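Local coordinates for putative ribose operon repressor (PDB 3EGC), which probably acts as a LacI-family transcriptional repressor, binding regulatory DNA and, as in its relatives, sensing a small ligand through a periplasmic-binding-protein-like domain, at residues Phe88-Val93 and Pro100-Val105; Val93-Arg98 and Leu137-Glu142; Val11-Ser16 and Val41-Thr46. All coordinates share one frame; numbering follows the deposited sequence.

Overall arrangement
Contacts 1 and 3 both belong to the sheet of the N-terminal lobe, in which the strands run 40-45, 10-15, 67-70, 90-93, 103-107; strand 67-70 lies between the two pairs, and their centres are about 14 Å apart. Contact 3 closes the beta-alpha-beta unit through helix 21-36 before the others open along the chain; the segments of contacts 1 and 2 interleave, with V93 in both. Contact 2 touches contact 1, centre to centre about 13 Å, and its centre lies about 18 Å from that of contact 3. Its loop 93-98 packs on the first turn of helix 138-153. Contacts 1 and 3 thus build one lobe's sheet and contact 2 joins the lobes, between which relatives bind their effector.

Contact 1 (Phe88-Val93 and Pro100-Val105); sequences FPIVAV and PGCGAV
V91, A92 and V93 pair with G103, A104 and V105 as parallel neighbours in the sheet of a LacI-type, periplasmic-binding-protein-like lobe, joined by a short loop without an intervening helix. A92 uses both its backbone groups across the seam: its N gives a bond of 2.8 Å to G103 O, nearly straight at hydrogen (166°) although the donor stands above the carbonyl plane, and its O receives V105 N at 2.9 Å. Nearer the N-terminal side, G103 N reaches I90 O only weakly. I90 N donates instead to a water at 3.0 Å, which also lies by G101 O, a link made doubtful by its shortness. V91 and V93 direct their own backbone bonds to strand 67-70; A104 bonds to T263, and V105 O probably accepts from N94 N. Glycine suits position 103 because a CB there would press on V91 CB, and 101 because a CB would jam against P100 O. On the face of V91 and V93, V105 packs its CB 4.3 Å from V93 CG1, while helix 241-257 covers the two valines. C102 places its sulfur beside the backbone N (chi1 -57°), bringing SG to 4.1 Å from I90 CB.

Contact 2 (Val93-Arg98 and Leu137-Glu142); sequences VNRELR and LMTSRE
R95 and L137 meet through an apolar contact on a charged group: L137 CD2 lies over one face of the guanidinium, 3.2 Å above its plane and displaced toward the rim, 3.4 Å from R95 NH2. Bends at chi2 and chi3 fold the arginine chain so that its flat end comes under the leucine. R95 NH2 also has a long, weak ion pair with E48 OE1. Further van der Waals contacts come from T139, whose methyl CG2 sits 3.4 Å from both N94 O and N94 ND2 and also reaches the R95 CG methylene. Threonine offers a compact methyl here, small enough to fit beside the amide, whose side chain it meets at about a right angle.

M138 supplies the sulfur contacts. With CG anti to the backbone N (chi1 -169°) and a bend at chi3, the flexible chain puts CE 3.4 Å from N94 O, while SD lies 3.6 Å from E96 CG. The same sulfur accepts a weak hydrogen bond from E96 N at 3.6 Å, with 151° at hydrogen, which gives the loop N-H of E96 a partner on the helix.

The loop leaves strand 90-93 in the N-terminal lobe, where N94 also packs on F22 and F23 of helix 21-36. L137, at the N-cap position, leads into helix 138-153, so the contact joins the loop after that strand to the first turn of a helix in the other lobe.

Contact 3 (Val11-Ser16 and Val41-Thr46); sequences VGLIVS and VLLANT
V41 fits its CG1 against L13 CB at 3.7 Å, filling the hollow beside the leucine between two parallel strands of a beta-alpha-beta unit. V41 CG1 stands anti to the backbone N (chi1 -179°), which swings it toward L13. Farther along the same face, L13 CD2 comes within 4.2 Å of L43 CD1, while L13 meets A27 and V41 meets A34 of helix 21-36, the connecting helix. On the face of I14 and A44, a larger side chain is set beside a smaller one: A44 leaves room for I14 CG1, 4.2 Å from its CB, and T46 CG2 meets I14 CG2 at 3.7 Å, the two side chains crossing at about a right angle. Helix 50-62 covers this side through A56, V57 and F60. G12 presents no side chain beside L42, which packs instead on V65 and on L42 of the second subunit.

Five backbone bonds, from L42 N with V11 O to T46 N with V15 O, hold the strands in step. Beyond them, N45 OD1 accepts from I18 N, and T46 OG1 bonds to S73 OG and E48 N. Apolar faces are thus buried under helices, while N45 N bonds to E31 OE1 of the second subunit, consistent with a dimer-forming edge.

Contact 1 (Phe88-Val93 and Pro100-Val105)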
loop_
_atom_site.group_PDB
_atom_site.type_symbol
_atom_site.label_atom_id
_atom_site.label_comp_id
_atom_site.label_asym_id
_atom_site.label_seq_id
_atom_site.Cartn_x
_atom_site.Cartn_y
_atom_site.Cartn_z
ATOM N N PHE A 88 24.945 10.864 -15.289
ATOM C CA PHE A 88 24.076 10.556 -14.170
ATOM C C PHE A 88 23.065 9.449 -14.545
ATOM O O PHE A 88 22.204 9.681 -15.361
ATOM C CB PHE A 88 23.388 11.800 -13.680
ATOM C CG PHE A 88 22.648 11.612 -12.373
ATOM C CD1 PHE A 88 21.263 11.607 -12.348
ATOM C CD2 PHE A 88 23.337 11.436 -11.192
ATOM C CE1 PHE A 88 20.595 11.450 -11.203
ATOM C CE2 PHE A 88 22.658 11.260 -9.995
ATOM C CZ PHE A 88 21.279 11.260 -10.002
ATOM N N PRO A 89 23.207 8.252 -13.955
ATOM C CA PRO A 89 22.372 7.078 -14.248
ATOM C C PRO A 89 20.950 7.202 -13.724
ATOM O O PRO A 89 20.732 7.581 -12.552
ATOM C CB PRO A 89 23.117 5.883 -13.549
ATOM C CG PRO A 89 23.996 6.526 -12.550
ATOM C CD PRO A 89 24.176 7.999 -12.879
ATOM N N ILE A 90 20.007 6.860 -14.591
ATOM C CA ILE A 90 18.597 6.880 -14.250
ATOM C C ILE A 90 17.904 5.622 -14.739
ATOM O O ILE A 90 17.963 5.315 -15.901
ATOM C CB ILE A 90 17.869 8.098 -14.876
ATOM C CG1 ILE A 90 18.501 9.430 -14.367
ATOM C CG2 ILE A 90 16.319 8.013 -14.622
ATOM C CD1 ILE A 90 17.984 10.614 -15.051
ATOM N N VAL A 91 17.234 4.891 -13.869
ATOM C CA VAL A 91 16.340 3.905 -14.413
ATOM C C VAL A 91 14.922 4.152 -14.010
ATOM O O VAL A 91 14.661 4.467 -12.863
ATOM C CB VAL A 91 16.786 2.452 -14.223
ATOM C CG1 VAL A 91 18.287 2.325 -13.759
ATOM C CG2 VAL A 91 15.871 1.767 -13.402
ATOM N N ALA A 92 14.034 4.112 -15.008
ATOM C CA ALA A 92 12.601 4.285 -14.828
ATOM C C ALA A 92 11.947 2.957 -14.488
ATOM O O ALA A 92 12.366 1.896 -14.994
ATOM C CB ALA A 92 11.946 4.893 -16.122
ATOM N N VAL A 93 10.881 3.016 -13.696
ATOM C CA VAL A 93 10.055 1.785 -13.507
ATOM C C VAL A 93 8.649 2.138 -13.913
ATOM O O VAL A 93 8.250 3.350 -13.804
ATOM C CB VAL A 93 10.023 1.295 -12.017
ATOM C CG1 VAL A 93 11.368 0.806 -11.622
ATOM C CG2 VAL A 93 9.541 2.455 -11.081
ATOM N N PRO A 100 17.508 8.769 -24.174
ATOM C CA PRO A 100 18.715 7.999 -24.423
ATOM C C PRO A 100 19.552 7.833 -23.169
ATOM O O PRO A 100 19.746 8.785 -22.457
ATOM C CB PRO A 100 19.468 8.888 -25.426
ATOM C CG PRO A 100 18.390 9.509 -26.204
ATOM C CD PRO A 100 17.339 9.840 -25.172
ATOM N N GLY A 101 20.014 6.619 -22.919
ATOM C CA GLY A 101 20.809 6.300 -21.756
ATOM C C GLY A 101 20.050 5.949 -20.496
ATOM O O GLY A 101 20.648 5.470 -19.557
ATOM N N CYS A 102 18.743 6.224 -20.453
ATOM C CA CYS A 102 17.927 5.801 -19.292
ATOM C C CYS A 102 17.405 4.380 -19.390
ATOM O O CYS A 102 16.651 4.059 -20.304
ATOM C CB CYS A 102 16.733 6.731 -19.116
ATOM S SG CYS A 102 17.287 8.364 -18.949
ATOM N N GLY A 103 17.750 3.541 -18.422
ATOM C CA GLY A 103 17.136 2.219 -18.315
ATOM C C GLY A 103 15.668 2.276 -17.950
ATOM O O GLY A 103 15.164 3.290 -17.434
ATOM N N ALA A 104 14.992 1.175 -18.214
ATOM C CA ALA A 104 13.621 0.996 -17.848
ATOM C C ALA A 104 13.376 -0.472 -17.435
ATOM O O ALA A 104 13.929 -1.411 -18.043
ATOM C CB ALA A 104 12.785 1.393 -18.998
ATOM N N VAL A 105 12.575 -0.635 -16.381
ATOM C CA VAL A 105 12.034 -1.888 -15.942
ATOM C C VAL A 105 10.501 -1.785 -15.957
ATOM O O VAL A 105 9.905 -1.139 -15.098
ATOM C CB VAL A 105 12.464 -2.245 -14.496
ATOM C CG1 VAL A 105 11.913 -3.670 -14.108
ATOM C CG2 VAL A 105 13.963 -2.134 -14.354
HETATM O O HOH W 1 20.802 6.747 -17.470
#

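Contact 2 (Val93-Arg98 and Leu137-Glu142)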
loop_
_atom_site.group_PDB
_atom_site.type_symbol
_atom_site.label_atom_id
_atom_site.label_comp_id
_atom_site.label_asym_id
_atom_site.label_seq_id
_atom_site.Cartn_x
_atom_site.Cartn_y
_atom_site.Cartn_z
ATOM N N VAL A 93 10.881 3.016 -13.696
ATOM C CA VAL A 93 10.055 1.785 -13.507
ATOM C C VAL A 93 8.649 2.138 -13.913
ATOM O O VAL A 93 8.250 3.350 -13.804
ATOM C CB VAL A 93 10.023 1.295 -12.017
ATOM C CG1 VAL A 93 11.368 0.806 -11.622
ATOM C CG2 VAL A 93 9.541 2.455 -11.081
ATOM N N ASN A 94 7.923 1.093 -14.343
ATOM C CA ASN A 94 6.493 1.121 -14.575
ATOM C C ASN A 94 6.165 1.814 -15.907
ATOM O O ASN A 94 5.454 1.235 -16.776
ATOM C CB ASN A 94 5.754 1.706 -13.366
ATOM C CG ASN A 94 4.261 1.975 -13.626
ATOM O OD1 ASN A 94 3.773 3.095 -13.393
ATOM N ND2 ASN A 94 3.553 0.992 -14.111
ATOM N N ARG A 95 6.698 3.029 -16.066
ATOM C CA ARG A 95 6.522 3.815 -17.289
ATOM C C ARG A 95 7.913 4.191 -17.797
ATOM O O ARG A 95 8.745 4.598 -17.001
ATOM C CB ARG A 95 5.702 5.114 -17.049
ATOM C CG ARG A 95 4.208 4.895 -16.938
ATOM C CD ARG A 95 3.662 5.199 -15.585
ATOM N NE ARG A 95 3.465 6.630 -15.362
ATOM C CZ ARG A 95 2.579 7.173 -14.530
ATOM N NH1 ARG A 95 1.735 6.436 -13.820
ATOM N NH2 ARG A 95 2.548 8.489 -14.414
ATOM N N GLU A 96 8.137 4.083 -19.103
ATOM C CA GLU A 96 9.440 4.386 -19.677
ATOM C C GLU A 96 9.635 5.903 -19.800
ATOM O O GLU A 96 8.668 6.684 -19.782
ATOM C CB GLU A 96 9.595 3.706 -21.045
ATOM C CG GLU A 96 8.695 4.340 -22.040
ATOM C CD GLU A 96 8.631 3.595 -23.361
ATOM O OE1 GLU A 96 8.247 3.993 -24.334
ATOM O OE2 GLU A 96 8.957 2.553 -23.617
ATOM N N LEU A 97 10.888 6.324 -19.939
ATOM C CA LEU A 97 11.212 7.732 -20.096
ATOM C C LEU A 97 11.379 8.117 -21.561
ATOM O O LEU A 97 10.911 9.187 -21.980
ATOM C CB LEU A 97 12.493 8.055 -19.358
ATOM C CG LEU A 97 12.439 8.751 -18.004
ATOM C CD1 LEU A 97 11.008 8.872 -17.520
ATOM C CD2 LEU A 97 13.366 8.047 -16.987
ATOM N N ARG A 98 12.026 7.257 -22.345
ATOM C CA ARG A 98 12.311 7.594 -23.745
ATOM C C ARG A 98 13.326 8.700 -23.754
ATOM O O ARG A 98 13.167 9.695 -24.428
ATOM C CB ARG A 98 11.049 8.053 -24.466
ATOM C CG ARG A 98 10.167 6.882 -24.878
ATOM C CD ARG A 98 8.751 7.279 -25.044
ATOM N NE ARG A 98 8.577 8.421 -25.935
ATOM C CZ ARG A 98 7.561 9.264 -25.838
ATOM N NH1 ARG A 98 7.469 10.298 -26.675
ATOM N NH2 ARG A 98 6.617 9.047 -24.933
ATOM N N LEU A 137 -0.657 7.608 -20.924
ATOM C CA LEU A 137 0.416 6.813 -20.293
ATOM C C LEU A 137 0.773 5.584 -21.069
ATOM O O LEU A 137 -0.058 5.017 -21.732
ATOM C CB LEU A 137 0.034 6.384 -18.852
ATOM C CG LEU A 137 -0.198 7.497 -17.881
ATOM C CD1 LEU A 137 -0.893 6.961 -16.649
ATOM C CD2 LEU A 137 1.159 8.172 -17.552
ATOM N N MET A 138 2.012 5.165 -20.950
ATOM C CA MET A 138 2.493 3.951 -21.573
ATOM C C MET A 138 1.661 2.735 -21.087
ATOM O O MET A 138 1.295 1.833 -21.864
ATOM C CB MET A 138 3.988 3.775 -21.248
ATOM C CG MET A 138 4.709 2.683 -22.048
ATOM S SD MET A 138 6.151 1.870 -21.207
ATOM C CE MET A 138 5.178 0.843 -20.134
ATOM N N THR A 139 1.373 2.710 -19.810
ATOM C CA THR A 139 0.655 1.588 -19.258
ATOM C C THR A 139 -0.773 1.496 -19.814
ATOM O O THR A 139 -1.159 0.458 -20.338
ATOM C CB THR A 139 0.626 1.652 -17.738
ATOM O OG1 THR A 139 0.120 2.947 -17.359
ATOM C CG2 THR A 139 2.050 1.419 -17.172
ATOM N N SER A 140 -1.529 2.587 -19.755
ATOM C CA SER A 140 -2.848 2.656 -20.384
ATOM C C SER A 140 -2.802 2.292 -21.838
ATOM O O SER A 140 -3.678 1.570 -22.305
ATOM C CB SER A 140 -3.433 4.051 -20.327
ATOM O OG SER A 140 -3.362 4.542 -19.051
ATOM N N ARG A 141 -1.806 2.833 -22.561
ATOM C CA ARG A 141 -1.717 2.609 -23.987
ATOM C C ARG A 141 -1.515 1.087 -24.256
ATOM O O ARG A 141 -2.179 0.485 -25.078
ATOM C CB ARG A 141 -0.572 3.477 -24.561
ATOM C CG ARG A 141 -0.951 4.330 -25.722
ATOM C CD ARG A 141 -0.665 5.817 -25.573
ATOM N NE ARG A 141 0.492 6.201 -24.764
ATOM C CZ ARG A 141 1.726 5.843 -25.058
ATOM N NH1 ARG A 141 2.739 6.244 -24.304
ATOM N NH2 ARG A 141 1.912 5.066 -26.119
ATOM N N GLU A 142 -0.597 0.475 -23.539
ATOM C CA GLU A 142 -0.251 -0.897 -23.814
ATOM C C GLU A 142 -1.334 -1.877 -23.365
ATOM O O GLU A 142 -1.569 -2.886 -24.003
ATOM C CB GLU A 142 1.087 -1.259 -23.191
ATOM C CG GLU A 142 2.296 -0.720 -23.885
ATOM C CD GLU A 142 3.560 -1.065 -23.099
ATOM O OE1 GLU A 142 4.657 -0.716 -23.553
ATOM O OE2 GLU A 142 3.452 -1.683 -22.017
#

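Contact 3 (Val11-Ser16 and Val41-Thr46)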
loop_
_atom_site.group_PDB
_atom_site.type_symbol
_atom_site.label_atom_id
_atom_site.label_comp_id
_atom_site.label_asym_id
_atom_site.label_seq_id
_atom_site.Cartn_x
_atom_site.Cartn_y
_atom_site.Cartn_z
ATOM N N VAL A 11 21.166 6.272 -3.256
ATOM C CA VAL A 11 20.469 6.330 -4.515
ATOM C C VAL A 11 19.151 7.037 -4.232
ATOM O O VAL A 11 18.640 6.921 -3.151
ATOM C CB VAL A 11 20.287 4.888 -5.002
ATOM C CG1 VAL A 11 19.025 4.704 -5.774
ATOM C CG2 VAL A 11 21.495 4.443 -5.736
ATOM N N GLY A 12 18.600 7.720 -5.215
ATOM C CA GLY A 12 17.362 8.477 -5.040
ATOM C C GLY A 12 16.203 7.651 -5.580
ATOM O O GLY A 12 16.319 7.146 -6.689
ATOM N N LEU A 13 15.144 7.440 -4.788
ATOM C CA LEU A 13 13.949 6.759 -5.273
ATOM C C LEU A 13 12.812 7.763 -5.293
ATOM O O LEU A 13 12.504 8.399 -4.275
ATOM C CB LEU A 13 13.559 5.566 -4.426
ATOM C CG LEU A 13 12.193 4.935 -4.701
ATOM C CD1 LEU A 13 12.062 4.383 -6.152
ATOM C CD2 LEU A 13 11.832 3.821 -3.696
ATOM N N ILE A 14 12.295 8.002 -6.469
ATOM C CA ILE A 14 11.262 8.998 -6.632
ATOM C C ILE A 14 10.075 8.276 -7.185
ATOM O O ILE A 14 10.160 7.664 -8.197
ATOM C CB ILE A 14 11.696 10.158 -7.584
ATOM C CG1 ILE A 14 12.858 10.933 -6.950
ATOM C CG2 ILE A 14 10.468 11.080 -7.926
ATOM C CD1 ILE A 14 13.499 12.057 -7.842
ATOM N N VAL A 15 8.971 8.340 -6.485
ATOM C CA VAL A 15 7.833 7.549 -6.803
ATOM C C VAL A 15 6.617 8.451 -7.028
ATOM O O VAL A 15 6.383 9.372 -6.254
ATOM C CB VAL A 15 7.643 6.537 -5.644
ATOM C CG1 VAL A 15 6.203 6.245 -5.342
ATOM C CG2 VAL A 15 8.468 5.265 -5.928
ATOM N N SER A 16 5.799 8.147 -8.036
ATOM C CA SER A 16 4.641 8.951 -8.330
ATOM C C SER A 16 3.475 8.826 -7.297
ATOM O O SER A 16 2.664 9.801 -7.123
ATOM C CB SER A 16 4.150 8.629 -9.709
ATOM O OG SER A 16 4.080 7.212 -9.913
ATOM N N VAL A 41 18.777 4.473 0.578
ATOM C CA VAL A 41 17.723 4.990 -0.252
ATOM C C VAL A 41 16.999 6.213 0.258
ATOM O O VAL A 41 16.279 6.158 1.273
ATOM C CB VAL A 41 16.660 3.899 -0.547
ATOM C CG1 VAL A 41 15.531 4.492 -1.473
ATOM C CG2 VAL A 41 17.370 2.651 -1.200
ATOM N N LEU A 42 17.162 7.312 -0.464
ATOM C CA LEU A 42 16.434 8.527 -0.143
ATOM C C LEU A 42 15.060 8.473 -0.863
ATOM O O LEU A 42 14.968 8.114 -2.067
ATOM C CB LEU A 42 17.220 9.738 -0.650
ATOM C CG LEU A 42 18.310 10.455 0.137
ATOM C CD1 LEU A 42 18.896 11.712 -0.716
ATOM C CD2 LEU A 42 17.859 10.818 1.552
ATOM N N LEU A 43 14.006 8.839 -0.160
ATOM C CA LEU A 43 12.678 8.666 -0.743
ATOM C C LEU A 43 11.992 9.984 -1.019
ATOM O O LEU A 43 12.054 10.884 -0.212
ATOM C CB LEU A 43 11.803 7.791 0.127
ATOM C CG LEU A 43 10.316 7.761 -0.176
ATOM C CD1 LEU A 43 10.036 6.906 -1.446
ATOM C CD2 LEU A 43 9.516 7.211 1.085
ATOM N N ALA A 44 11.410 10.115 -2.208
ATOM C CA ALA A 44 10.534 11.217 -2.462
ATOM C C ALA A 44 9.220 10.690 -3.030
ATOM O O ALA A 44 9.169 9.685 -3.787
ATOM C CB ALA A 44 11.173 12.209 -3.346
ATOM N N ASN A 45 8.157 11.349 -2.626
ATOM C CA ASN A 45 6.814 11.010 -3.117
ATOM C C ASN A 45 6.219 12.206 -3.801
ATOM O O ASN A 45 6.124 13.204 -3.178
ATOM C CB ASN A 45 5.886 10.566 -1.968
ATOM C CG ASN A 45 4.467 10.233 -2.462
ATOM O OD1 ASN A 45 4.288 9.520 -3.446
ATOM N ND2 ASN A 45 3.482 10.746 -1.783
ATOM N N THR A 46 5.818 12.080 -5.061
ATOM C CA THR A 46 5.385 13.246 -5.868
ATOM C C THR A 46 3.902 13.409 -5.935
ATOM O O THR A 46 3.453 14.452 -6.316
ATOM C CB THR A 46 5.886 13.189 -7.357
ATOM O OG1 THR A 46 5.188 12.167 -8.094
ATOM C CG2 THR A 46 7.361 12.954 -7.431
#